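Local atomic coordinates of 11S globulin (Wrightia tinctoria, PDB entry 5WXU), a protein that probably serves as a seed storage protein, assembling into hexamers of two-chain cupin subunits that bind the plant hormone auxin. Residues B[52-57]-B[66-71]; B[73-78]-B[385-390]; B[343-348]-B[456-461]; B[420-425]-B[451-456]. All coordinates share one frame; numbering follows the deposited sequence. Where two conformers were deposited one is given.

Contact 1 (B[52-57]-B[66-71])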
loop_
_atom_site.group_PDB
_atom_site.type_symbol
_atom_site.label_atom_id
_atom_site.label_comp_id
_atom_site.label_asym_id
_atom_site.label_seq_id
_atom_site.Cartn_x
_atom_site.Cartn_y
_atom_site.Cartn_z
ATOM N N LEU B 52 31.436 11.120 21.507
ATOM C CA LEU B 52 32.520 10.328 20.934
ATOM C C LEU B 52 33.190 11.167 19.892
ATOM O O LEU B 52 32.523 11.939 19.187
ATOM C CB LEU B 52 31.973 9.046 20.215
ATOM C CG LEU B 52 31.158 8.091 21.059
ATOM C CD1 LEU B 52 30.702 6.889 20.254
ATOM C CD2 LEU B 52 32.062 7.662 22.214
ATOM N N GLU B 53 34.501 10.974 19.717
ATOM C CA GLU B 53 35.254 11.575 18.624
ATOM C C GLU B 53 35.788 10.477 17.722
ATOM O O GLU B 53 35.818 9.337 18.151
ATOM C CB GLU B 53 36.336 12.498 19.221
ATOM C CG GLU B 53 35.748 13.869 19.488
ATOM C CD GLU B 53 36.682 14.830 20.123
ATOM O OE1 GLU B 53 37.689 14.367 20.736
ATOM O OE2 GLU B 53 36.398 16.054 19.986
ATOM N N PRO B 54 36.176 10.815 16.475
ATOM C CA PRO B 54 36.702 9.819 15.595
ATOM C C PRO B 54 37.961 9.136 16.154
ATOM O O PRO B 54 38.644 9.704 17.016
ATOM C CB PRO B 54 37.034 10.575 14.331
ATOM C CG PRO B 54 36.332 11.871 14.403
ATOM C CD PRO B 54 35.981 12.118 15.819
ATOM N N ALA B 55 38.185 7.900 15.753
ATOM C CA ALA B 55 39.230 7.078 16.380
ATOM C C ALA B 55 40.361 6.833 15.426
ATOM O O ALA B 55 41.361 6.273 15.847
ATOM C CB ALA B 55 38.682 5.754 16.861
ATOM N N HIS B 56 40.192 7.157 14.157
ATOM C CA HIS B 56 41.183 6.790 13.149
ATOM C C HIS B 56 40.993 7.766 12.019
ATOM O O HIS B 56 39.851 8.198 11.731
ATOM C CB HIS B 56 40.948 5.342 12.727
ATOM C CG HIS B 56 42.025 4.730 11.871
ATOM N ND1 HIS B 56 43.053 3.969 12.386
ATOM C CD2 HIS B 56 42.169 4.678 10.519
ATOM C CE1 HIS B 56 43.802 3.503 11.392
ATOM N NE2 HIS B 56 43.289 3.923 10.249
ATOM N N ARG B 57 42.097 8.095 11.379
ATOM C CA ARG B 57 42.151 8.981 10.245
ATOM C C ARG B 57 42.813 8.245 9.096
ATOM O O ARG B 57 43.834 7.598 9.276
ATOM C CB ARG B 57 42.973 10.218 10.589
ATOM C CG ARG B 57 42.964 11.316 9.542
ATOM C CD ARG B 57 43.690 12.580 10.016
ATOM N NE ARG B 57 42.878 13.499 10.834
ATOM C CZ ARG B 57 43.025 14.823 10.843
ATOM N NH1 ARG B 57 43.915 15.418 10.047
ATOM N NH2 ARG B 57 42.262 15.574 11.612
ATOM N N GLU B 66 37.808 10.479 8.601
ATOM C CA GLU B 66 37.885 10.158 10.020
ATOM C C GLU B 66 36.762 9.237 10.348
ATOM O O GLU B 66 35.592 9.541 9.972
ATOM C CB GLU B 66 37.770 11.418 10.881
ATOM C CG GLU B 66 38.784 12.493 10.508
ATOM C CD GLU B 66 38.704 13.659 11.518
ATOM O OE1 GLU B 66 37.863 14.544 11.370
ATOM O OE2 GLU B 66 39.478 13.677 12.467
ATOM N N ILE B 67 37.089 8.137 11.009
ATOM C CA ILE B 67 36.154 7.065 11.319
ATOM C C ILE B 67 35.930 6.940 12.795
ATOM O O ILE B 67 36.901 6.851 13.577
ATOM C CB ILE B 67 36.647 5.748 10.728
ATOM C CG1 ILE B 67 36.851 5.914 9.242
ATOM C CG2 ILE B 67 35.694 4.611 11.087
ATOM C CD1 ILE B 67 37.587 4.730 8.659
ATOM N N TRP B 68 34.649 6.904 13.225
ATOM C CA TRP B 68 34.329 6.621 14.636
ATOM C C TRP B 68 34.476 5.147 14.820
ATOM O O TRP B 68 34.242 4.334 13.878
ATOM C CB TRP B 68 32.907 7.063 15.023
ATOM C CG TRP B 68 32.750 8.545 15.361
ATOM C CD1 TRP B 68 32.649 8.996 16.587
ATOM C CD2 TRP B 68 32.746 9.712 14.487
ATOM N NE1 TRP B 68 32.564 10.347 16.596
ATOM C CE2 TRP B 68 32.608 10.829 15.320
ATOM C CE3 TRP B 68 32.801 9.918 13.082
ATOM C CZ2 TRP B 68 32.555 12.132 14.840
ATOM C CZ3 TRP B 68 32.711 11.218 12.603
ATOM C CH2 TRP B 68 32.583 12.316 13.479
ATOM N N ASP B 69 34.885 4.755 16.026
ATOM C CA ASP B 69 35.155 3.342 16.293
ATOM C C ASP B 69 33.848 2.520 16.129
ATOM O O ASP B 69 32.954 2.633 16.939
ATOM C CB ASP B 69 35.640 3.170 17.724
ATOM C CG ASP B 69 36.142 1.787 18.027
ATOM O OD1 ASP B 69 35.832 0.784 17.308
ATOM O OD2 ASP B 69 36.805 1.678 19.055
ATOM N N PRO B 70 33.800 1.604 15.132
ATOM C CA PRO B 70 32.594 0.816 14.826
ATOM C C PRO B 70 32.276 -0.214 15.861
ATOM O O PRO B 70 31.115 -0.646 15.934
ATOM C CB PRO B 70 32.899 0.154 13.476
ATOM C CG PRO B 70 34.329 0.215 13.314
ATOM C CD PRO B 70 34.916 1.241 14.241
ATOM N N THR B 71 33.250 -0.467 16.731
ATOM C CA THR B 71 33.117 -1.382 17.869
ATOM C C THR B 71 32.752 -0.747 19.181
ATOM O O THR B 71 32.552 -1.481 20.204
ATOM C CB THR B 71 34.409 -2.209 18.087
ATOM O OG1 THR B 71 35.433 -1.402 18.678
ATOM C CG2 THR B 71 34.886 -2.797 16.732
HETATM O O HOH W 1 35.168 6.706 18.080
#

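Contact 2 (B[73-78]-B[385-390])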
loop_
_atom_site.group_PDB
_atom_site.type_symbol
_atom_site.label_atom_id
_atom_site.label_comp_id
_atom_site.label_asym_id
_atom_site.label_seq_id
_atom_site.Cartn_x
_atom_site.Cartn_y
_atom_site.Cartn_z
ATOM N N ARG B 73 30.404 0.369 21.984
ATOM C CA ARG B 73 29.097 -0.136 22.390
ATOM C C ARG B 73 27.930 0.758 21.873
ATOM O O ARG B 73 26.917 0.226 21.398
ATOM C CB ARG B 73 29.020 -0.324 23.909
ATOM C CG ARG B 73 29.506 -1.690 24.358
ATOM C CD ARG B 73 29.248 -1.956 25.823
ATOM N NE ARG B 73 27.849 -2.241 26.217
ATOM C CZ ARG B 73 27.137 -3.330 25.904
ATOM N NH1 ARG B 73 27.632 -4.281 25.129
ATOM N NH2 ARG B 73 25.899 -3.475 26.353
ATOM N N GLU B 74 28.095 2.073 21.966
ATOM C CA GLU B 74 27.101 3.038 21.427
ATOM C C GLU B 74 26.728 2.735 19.950
ATOM O O GLU B 74 25.529 2.640 19.598
ATOM C CB GLU B 74 27.561 4.482 21.462
ATOM C CG GLU B 74 27.652 5.161 22.813
ATOM C CD GLU B 74 28.946 4.885 23.584
ATOM O OE1 GLU B 74 29.730 3.961 23.215
ATOM O OE2 GLU B 74 29.160 5.589 24.570
ATOM N N LEU B 75 27.758 2.642 19.114
ATOM C CA LEU B 75 27.591 2.432 17.669
ATOM C C LEU B 75 27.049 1.056 17.358
ATOM O O LEU B 75 26.208 0.893 16.436
ATOM C CB LEU B 75 28.891 2.660 16.899
ATOM C CG LEU B 75 29.080 4.055 16.339
ATOM C CD1 LEU B 75 29.301 5.040 17.426
ATOM C CD2 LEU B 75 30.203 4.202 15.330
ATOM N N GLN B 76 27.534 0.038 18.082
ATOM C CA GLN B 76 27.022 -1.307 17.878
ATOM C C GLN B 76 25.571 -1.400 18.247
ATOM O O GLN B 76 24.844 -2.083 17.535
ATOM C CB GLN B 76 27.768 -2.328 18.708
ATOM C CG GLN B 76 29.212 -2.396 18.340
ATOM C CD GLN B 76 29.592 -3.653 17.649
ATOM O OE1 GLN B 76 30.284 -3.621 16.606
ATOM N NE2 GLN B 76 29.203 -4.783 18.235
ATOM N N CYS B 77 25.164 -0.737 19.338
ATOM C CA CYS B 77 23.745 -0.709 19.792
ATOM C C CYS B 77 22.851 0.003 18.729
ATOM O O CYS B 77 21.784 -0.508 18.340
ATOM C CB CYS B 77 23.570 0.030 21.148
ATOM S SG CYS B 77 21.871 0.513 21.537
ATOM N N ALA B 78 23.351 1.110 18.188
ATOM C CA ALA B 78 22.578 1.884 17.242
ATOM C C ALA B 78 22.590 1.276 15.840
ATOM O O ALA B 78 21.733 1.618 15.008
ATOM C CB ALA B 78 23.075 3.289 17.167
ATOM N N LEU B 385 30.020 13.425 18.217
ATOM C CA LEU B 385 28.857 12.597 17.966
ATOM C C LEU B 385 28.292 12.047 19.267
ATOM O O LEU B 385 29.055 11.635 20.149
ATOM C CB LEU B 385 29.294 11.422 17.091
ATOM C CG LEU B 385 28.244 10.629 16.292
ATOM C CD1 LEU B 385 27.815 11.441 15.066
ATOM C CD2 LEU B 385 28.748 9.239 15.885
ATOM N N PHE B 386 26.969 11.932 19.384
ATOM C CA PHE B 386 26.344 11.247 20.557
ATOM C C PHE B 386 25.123 10.445 20.167
ATOM O O PHE B 386 24.340 10.880 19.247
ATOM C CB PHE B 386 26.051 12.148 21.798
ATOM C CG PHE B 386 25.164 13.323 21.578
ATOM C CD1 PHE B 386 23.800 13.220 21.811
ATOM C CD2 PHE B 386 25.662 14.563 21.221
ATOM C CE1 PHE B 386 22.952 14.287 21.659
ATOM C CE2 PHE B 386 24.815 15.633 21.033
ATOM C CZ PHE B 386 23.444 15.509 21.305
ATOM N N ILE B 387 25.037 9.261 20.769
ATOM C CA ILE B 387 23.986 8.283 20.464
ATOM C C ILE B 387 23.045 8.219 21.656
ATOM O O ILE B 387 23.489 8.077 22.763
ATOM C CB ILE B 387 24.574 6.880 20.153
ATOM C CG1 ILE B 387 25.200 6.798 18.768
ATOM C CG2 ILE B 387 23.473 5.835 20.101
ATOM C CD1 ILE B 387 26.081 7.863 18.384
ATOM N N ILE B 388 21.747 8.397 21.428
ATOM C CA ILE B 388 20.715 8.194 22.403
ATOM C C ILE B 388 19.836 7.021 21.925
ATOM O O ILE B 388 19.066 7.214 20.965
ATOM C CB ILE B 388 19.869 9.411 22.669
ATOM C CG1 ILE B 388 20.749 10.548 23.173
ATOM C CG2 ILE B 388 18.896 9.107 23.776
ATOM C CD1 ILE B 388 20.187 11.876 22.978
ATOM N N PRO B 389 19.974 5.862 22.534
ATOM C CA PRO B 389 19.075 4.722 22.115
ATOM C C PRO B 389 17.608 4.993 22.364
ATOM O O PRO B 389 17.227 5.775 23.246
ATOM C CB PRO B 389 19.532 3.537 22.996
ATOM C CG PRO B 389 20.962 3.930 23.438
ATOM C CD PRO B 389 20.868 5.427 23.628
ATOM N N GLN B 390 16.775 4.361 21.533
ATOM C CA GLN B 390 15.337 4.242 21.722
ATOM C C GLN B 390 14.915 4.131 23.180
ATOM O O GLN B 390 15.533 3.369 23.935
ATOM C CB GLN B 390 14.881 3.014 20.974
ATOM C CG GLN B 390 13.409 2.682 21.142
ATOM C CD GLN B 390 12.981 1.374 20.431
ATOM O OE1 GLN B 390 13.780 0.578 19.936
ATOM N NE2 GLN B 390 11.657 1.165 20.375
#

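Contact 3 (B[343-348]-B[456-461]). Unlike the reference sequence in segment 456-461: Asp-459 (reference Gly).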
loop_
_atom_site.group_PDB
_atom_site.type_symbol
_atom_site.label_atom_id
_atom_site.label_comp_id
_atom_site.label_asym_id
_atom_site.label_seq_id
_atom_site.Cartn_x
_atom_site.Cartn_y
_atom_site.Cartn_z
ATOM N N MET B 343 16.546 25.296 25.747
ATOM C CA MET B 343 16.483 23.837 25.938
ATOM C C MET B 343 15.541 23.235 24.901
ATOM O O MET B 343 14.659 23.938 24.347
ATOM C CB MET B 343 15.936 23.477 27.312
ATOM C CG MET B 343 16.919 23.854 28.404
ATOM S SD MET B 343 16.027 23.584 29.955
ATOM C CE MET B 343 17.220 22.711 30.917
ATOM N N ILE B 344 15.817 21.974 24.569
ATOM C CA ILE B 344 14.790 21.141 23.988
ATOM C C ILE B 344 14.113 20.449 25.164
ATOM O O ILE B 344 14.780 20.034 26.151
ATOM C CB ILE B 344 15.365 20.101 23.008
ATOM C CG1 ILE B 344 16.062 20.744 21.799
ATOM C CG2 ILE B 344 14.260 19.235 22.442
ATOM C CD1 ILE B 344 15.197 21.535 20.856
ATOM N N VAL B 345 12.798 20.257 25.088
ATOM C CA VAL B 345 12.090 19.576 26.165
ATOM C C VAL B 345 12.698 18.209 26.434
ATOM O O VAL B 345 13.139 17.543 25.514
ATOM C CB VAL B 345 10.579 19.465 25.904
ATOM C CG1 VAL B 345 9.964 20.862 25.866
ATOM C CG2 VAL B 345 10.278 18.691 24.659
ATOM N N PRO B 346 12.757 17.777 27.707
ATOM C CA PRO B 346 13.099 16.412 28.020
ATOM C C PRO B 346 12.121 15.444 27.319
ATOM O O PRO B 346 10.894 15.728 27.228
ATOM C CB PRO B 346 12.876 16.296 29.512
ATOM C CG PRO B 346 12.328 17.564 29.961
ATOM C CD PRO B 346 12.353 18.550 28.902
ATOM N N GLU B 347 12.665 14.346 26.825
ATOM C CA GLU B 347 11.875 13.462 25.963
ATOM C C GLU B 347 12.561 12.151 25.764
ATOM O O GLU B 347 13.620 11.932 26.282
ATOM C CB GLU B 347 11.635 14.130 24.548
ATOM C CG GLU B 347 12.858 14.309 23.627
ATOM C CD GLU B 347 12.707 15.376 22.531
ATOM O OE1 GLU B 347 11.678 16.102 22.438
ATOM O OE2 GLU B 347 13.666 15.471 21.730
ATOM N N TRP B 348 11.919 11.292 24.989
ATOM C CA TRP B 348 12.543 10.060 24.521
ATOM C C TRP B 348 12.068 9.823 23.097
ATOM O O TRP B 348 10.970 10.305 22.700
ATOM C CB TRP B 348 12.192 8.839 25.341
ATOM C CG TRP B 348 10.737 8.343 25.365
ATOM C CD1 TRP B 348 10.147 7.390 24.550
ATOM C CD2 TRP B 348 9.737 8.724 26.287
ATOM N NE1 TRP B 348 8.845 7.217 24.910
ATOM C CE2 TRP B 348 8.568 8.009 25.977
ATOM C CE3 TRP B 348 9.710 9.642 27.351
ATOM C CZ2 TRP B 348 7.385 8.150 26.708
ATOM C CZ3 TRP B 348 8.557 9.749 28.122
ATOM C CH2 TRP B 348 7.390 9.027 27.768
ATOM N N THR B 456 8.093 21.879 22.517
ATOM C CA THR B 456 9.436 21.390 22.169
ATOM C C THR B 456 10.641 22.292 22.420
ATOM O O THR B 456 11.626 21.829 23.074
ATOM C CB THR B 456 9.447 20.905 20.697
ATOM O OG1 THR B 456 8.494 19.838 20.573
ATOM C CG2 THR B 456 10.816 20.457 20.226
ATOM N N VAL B 457 10.623 23.513 21.883
ATOM C CA VAL B 457 11.739 24.466 22.068
ATOM C C VAL B 457 11.431 25.385 23.219
ATOM O O VAL B 457 10.439 26.061 23.167
ATOM C CB VAL B 457 12.089 25.266 20.783
ATOM C CG1 VAL B 457 13.303 26.163 21.050
ATOM C CG2 VAL B 457 12.468 24.284 19.689
ATOM N N LEU B 458 12.257 25.339 24.278
ATOM C CA LEU B 458 12.037 26.127 25.467
ATOM C C LEU B 458 12.811 27.427 25.420
ATOM O O LEU B 458 13.999 27.436 25.202
ATOM C CB LEU B 458 12.380 25.370 26.744
ATOM C CG LEU B 458 11.638 24.057 26.924
ATOM C CD1 LEU B 458 12.069 23.234 28.087
ATOM C CD2 LEU B 458 10.102 24.311 26.968
ATOM N N ASP B 459 12.086 28.484 25.759
ATOM C CA ASP B 459 12.602 29.856 25.921
ATOM C C ASP B 459 13.515 29.837 27.175
ATOM O O ASP B 459 13.120 29.308 28.222
ATOM C CB ASP B 459 11.363 30.723 26.137
ATOM C CG ASP B 459 11.561 32.168 25.797
ATOM O OD1 ASP B 459 12.617 32.767 26.154
ATOM O OD2 ASP B 459 10.588 32.737 25.232
ATOM N N PRO B 460 14.737 30.364 27.088
ATOM C CA PRO B 460 15.496 30.438 28.358
ATOM C C PRO B 460 14.809 31.452 29.323
ATOM O O PRO B 460 14.884 31.236 30.500
ATOM C CB PRO B 460 16.878 30.896 27.928
ATOM C CG PRO B 460 16.707 31.481 26.555
ATOM C CD PRO B 460 15.422 31.019 25.967
ATOM N N GLU B 461 14.074 32.458 28.799
ATOM C CA GLU B 461 13.403 33.500 29.623
ATOM C C GLU B 461 11.971 33.139 30.156
ATOM O O GLU B 461 11.137 34.044 30.318
ATOM C CB GLU B 461 13.316 34.888 28.891
ATOM C CG GLU B 461 14.133 35.173 27.627
ATOM C CD GLU B 461 15.634 35.162 27.814
ATOM O OE1 GLU B 461 16.114 35.044 28.971
ATOM O OE2 GLU B 461 16.328 35.268 26.772
HETATM O O HOH W 2 8.931 17.060 21.700
#

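Contact 4 (B[420-425]-B[451-456])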
loop_
_atom_site.group_PDB
_atom_site.type_symbol
_atom_site.label_atom_id
_atom_site.label_comp_id
_atom_site.label_asym_id
_atom_site.label_seq_id
_atom_site.Cartn_x
_atom_site.Cartn_y
_atom_site.Cartn_z
ATOM N N VAL B 420 7.547 17.721 28.830
ATOM C CA VAL B 420 7.290 19.096 29.129
ATOM C C VAL B 420 6.642 19.729 27.920
ATOM O O VAL B 420 7.011 19.430 26.806
ATOM C CB VAL B 420 8.616 19.820 29.445
ATOM C CG1 VAL B 420 8.409 21.327 29.496
ATOM C CG2 VAL B 420 9.210 19.298 30.763
ATOM N N GLY B 421 5.772 20.714 28.154
ATOM C CA GLY B 421 5.218 21.529 27.067
ATOM C C GLY B 421 3.822 21.074 26.664
ATOM O O GLY B 421 3.257 20.136 27.221
ATOM N N ARG B 422 3.272 21.710 25.663
ATOM C CA ARG B 422 1.854 21.470 25.286
ATOM C C ARG B 422 1.606 20.121 24.735
ATOM O O ARG B 422 0.502 19.617 24.921
ATOM C CB ARG B 422 1.245 22.522 24.352
ATOM C CG ARG B 422 1.427 23.887 24.903
ATOM C CD ARG B 422 0.464 24.866 24.284
ATOM N NE ARG B 422 0.404 24.969 22.841
ATOM C CZ ARG B 422 1.283 25.605 22.036
ATOM N NH1 ARG B 422 2.478 26.140 22.498
ATOM N NH2 ARG B 422 1.000 25.643 20.709
ATOM N N THR B 423 2.640 19.472 24.169
ATOM C CA THR B 423 2.469 18.096 23.653
ATOM C C THR B 423 2.915 17.027 24.717
ATOM O O THR B 423 3.105 15.856 24.412
ATOM C CB THR B 423 3.279 17.906 22.389
ATOM O OG1 THR B 423 4.684 18.275 22.633
ATOM C CG2 THR B 423 2.707 18.770 21.283
ATOM N N SER B 424 3.066 17.434 25.968
ATOM C CA SER B 424 3.597 16.514 26.968
ATOM C C SER B 424 2.655 15.339 27.310
ATOM O O SER B 424 1.428 15.423 27.309
ATOM C CB SER B 424 3.983 17.260 28.261
ATOM O OG SER B 424 2.845 17.458 29.100
ATOM N N VAL B 425 3.286 14.225 27.604
ATOM C CA VAL B 425 2.601 13.071 28.196
ATOM C C VAL B 425 2.036 13.436 29.592
ATOM O O VAL B 425 1.018 12.933 29.976
ATOM C CB VAL B 425 3.568 11.883 28.177
ATOM C CG1 VAL B 425 4.744 12.122 29.054
ATOM C CG2 VAL B 425 2.854 10.649 28.659
ATOM N N ASN B 451 3.035 24.972 33.482
ATOM C CA ASN B 451 3.995 26.083 33.675
ATOM C C ASN B 451 4.765 26.420 32.391
ATOM O O ASN B 451 5.004 27.587 32.119
ATOM C CB ASN B 451 4.993 25.846 34.853
ATOM C CG ASN B 451 4.419 26.264 36.243
ATOM O OD1 ASN B 451 3.272 26.599 36.350
ATOM N ND2 ASN B 451 5.263 26.276 37.283
ATOM N N ARG B 452 5.124 25.416 31.611
ATOM C CA ARG B 452 5.682 25.644 30.266
ATOM C C ARG B 452 4.596 25.495 29.187
ATOM O O ARG B 452 4.033 24.397 29.009
ATOM C CB ARG B 452 6.815 24.683 30.012
ATOM C CG ARG B 452 7.993 24.945 30.957
ATOM C CD ARG B 452 8.766 26.132 30.453
ATOM N NE ARG B 452 10.118 25.994 30.860
ATOM C CZ ARG B 452 11.124 26.676 30.357
ATOM N NH1 ARG B 452 10.940 27.624 29.437
ATOM N NH2 ARG B 452 12.297 26.424 30.857
ATOM N N GLU B 453 4.349 26.587 28.470
ATOM C CA GLU B 453 3.359 26.643 27.413
ATOM C C GLU B 453 3.967 26.448 26.030
ATOM O O GLU B 453 3.271 26.418 25.063
ATOM C CB GLU B 453 2.555 27.964 27.477
ATOM C CG GLU B 453 1.536 27.963 28.641
ATOM C CD GLU B 453 0.524 26.788 28.563
ATOM O OE1 GLU B 453 0.042 26.451 27.423
ATOM O OE2 GLU B 453 0.232 26.170 29.632
ATOM N N GLU B 454 5.274 26.277 25.967
ATOM C CA GLU B 454 5.956 26.043 24.694
ATOM C C GLU B 454 5.642 24.645 24.205
ATOM O O GLU B 454 5.297 23.804 24.976
ATOM C CB GLU B 454 7.483 26.122 24.809
ATOM C CG GLU B 454 8.022 27.490 25.278
ATOM C CD GLU B 454 8.344 27.563 26.792
ATOM O OE1 GLU B 454 7.620 27.019 27.640
ATOM O OE2 GLU B 454 9.366 28.164 27.113
ATOM N N ILE B 455 5.860 24.433 22.910
ATOM C CA ILE B 455 6.028 23.077 22.339
ATOM C C ILE B 455 7.472 22.924 21.955
ATOM O O ILE B 455 7.983 23.714 21.129
ATOM C CB ILE B 455 5.147 22.867 21.088
ATOM C CG1 ILE B 455 3.676 22.863 21.505
ATOM C CG2 ILE B 455 5.493 21.584 20.393
ATOM C CD1 ILE B 455 2.619 22.760 20.359
ATOM N N THR B 456 8.093 21.879 22.517
ATOM C CA THR B 456 9.436 21.390 22.169
ATOM C C THR B 456 10.641 22.292 22.420
ATOM O O THR B 456 11.626 21.829 23.074
ATOM C CB THR B 456 9.447 20.905 20.697
ATOM O OG1 THR B 456 8.494 19.838 20.573
ATOM C CG2 THR B 456 10.816 20.457 20.226
HETATM O O HOH W 3 6.270 20.062 24.226
HETATM O O HOH W 4 4.747 21.855 30.615
#

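Contact 1 (B[52-57]-B[66-71])
Pro-54 sits over one face of the Trp-68 indole, a CH-pi contact in which CG stands 3.8 Å from the centroid of the six-membered ring and only 9° off its normal. Trp-68 CG, beside its own backbone N (chi1 -82°), carries the indole under the proline. The same proline presses CB against Glu-66 CB, at 3.6 Å. At the ring edge a different chemistry takes over: Trp-68 NE1 donates to Leu-52 O at 3.0 Å, almost straight and within the indole plane, though above the carbonyl plane of Leu-52. With an alanine in the tryptophan's place, Leu-52 O would probably lose its indole donor and Pro-54 the face it lies on. Backbone bonds continue the pairing, with Ile-67 N to His-56 O at 2.9 Å and Ala-55 N to Ile-67 O at 2.7 Å. The salt bridge across the strands is weak: Arg-57 NH2 meets Glu-66 OE2 at 3.5 Å, while Glu-66 OE1 forms a salt bridge with Arg-84. Because Ala-55 and His-56 both face Ile-67, the pairing is a classic beta bulge, at the open end of the hairpin of strands 56-60 and 63-67 in the N-terminal cupin.

Contact 2 (B[73-78]-B[385-390])
Ile-387 meets helix 73-78 through both its branches, an example of how a helix and a strand can join without a hydrogen bond, largely through apolar side chains. Its CG2, anti to the backbone N (chi1 of -76° places CG1 beside that nitrogen), touches Ala-78 CB at 3.9 Å and Glu-74 O at 3.8 Å. The CD1 methyl on the other branch approaches Leu-75 CD1 more loosely, at 4.4 Å, and Ile-387 CB faces Glu-74 CB at 4.0 Å. Sulfur adds a further apolar contact: Cys-77 SG rests 4.0 Å from Pro-389 CG, and the same sulfur is tied to Cys-44 by a disulfide. Pro-389 packs on Leu-193 of a second subunit. The polar end of Glu-74 instead bends away from the strand at chi2 (83°), and its OE2 accepts from Asn-50 N, satisfying a buried carboxylate oxygen. The axes of helix and strand approach to 8.7 Å and cross at 52°. Strand 385-388 is an outermost strand of its sheet within this chain, paired with strand 354-359, whose Ile-355 also packs on Ile-387; the helix, which follows strand 63-67 and precedes strand 80-87 in the chain, thus joins the N-terminal cupin to the C-terminal one.

Contact 3 (B[343-348]-B[456-461])
Leu-458 packs on Met-343 and Val-345 where strand 457-458 adds itself to strand 343-349 as an antiparallel partner in the C-terminal cupin, a beta-barrel (jelly-roll) fold. From its base outward, Leu-458 CB lies 3.6 Å from Met-343 O and also borders Met-343 CB. With CG beside its own backbone N (chi1 -57°), the side chain is carried across Val-345 at about a right angle, and Leu-458 CG comes 3.8 Å from Val-345 CG1. The two terminal methyls then divide the work: CD1 touches both Val-345 CG1 and Met-343 CB, whereas CD2 comes closer, 3.6 Å from Val-345 CG1. Ala-237 of a second subunit packs on this leucine too, so the strand pair is built into the interface. On the face carrying Ile-344 and Val-457, Ile-344 CD1 meets Val-457 CG2 at 4.0 Å, and Leu-338 of strand 332-338, in the other sheet of the barrel, touches both residues. The backbone is joined by Leu-458 N to Met-343 O, by a weak bond from Met-343 N to Leu-458 O, and by a third just before strand 457-458, where Val-345 N donates to Thr-456 O at 2.8 Å, in the carbonyl plane.

Contact 4 (B[420-425]-B[451-456])
Val-420 opens the contact by setting CG1 3.8 Å from Arg-452 CB, the two side chains lying at a slant to each other. Gly-421 follows with its CA only 3.1 Å from Glu-454 O, where a side chain would clash; its phi of 100° also suits a residue without CB. Arg-422 has the largest share of the contact. Its backbone N donates to Glu-454 O at 3.0 Å, and its chain, bent at chi3 (-53°), brings NH1 to Glu-453 O at 2.7 Å, with that oxygen in the guanidinium plane and the nitrogen nearly in line with the C=O bond. Ile-455 CD1 covers one face of the same guanidinium, 3.3 Å from NH2; Glu-122 O and Gln-125 OE1 of a third subunit also accept from it. A leucine in place of Arg-422 would probably leave Glu-453 O without its NH1 donor and Ile-455 CD1 without the flat group it covers. Thr-423 then turns CG2 to Ile-455 CG2 at 4.1 Å, and a water joins its OG1 to Val-420 O and Thr-456 N. Bound indole-3-acetic acid touches Arg-422 and Thr-423, so this packing forms part of the auxin site, while Glu-453 OE2 forms a salt bridge with Arg-427. The 420-425 loop, with a type I turn from Gly-421 to Ser-424, leads from strand 416-418 into helix 425-428, and the 451-456 loop leads from helix 442-450 to strand 457-458.

Read from the N terminus, contact 1 closes a short loop, the hairpin of strands 56-60 and 63-67, before the chain enters helix 73-78. Contact 2 then opens a far longer loop, spanning 306 residues, and joins the two cupin domains; it touches contact 1 directly, Leu-52 N lying 2.8 Å from Leu-385 O, a probable hydrogen bond. Contact 3 begins inside that loop and ends beyond it, so the two cross. Within the loop closed by contact 3 nests contact 4, which shares Thr-456 with it and ties the loop between strand 416-418 and helix 425-428 to the loop before strand 457-458. Contacts 2, 3 and 4 all touch the second subunit.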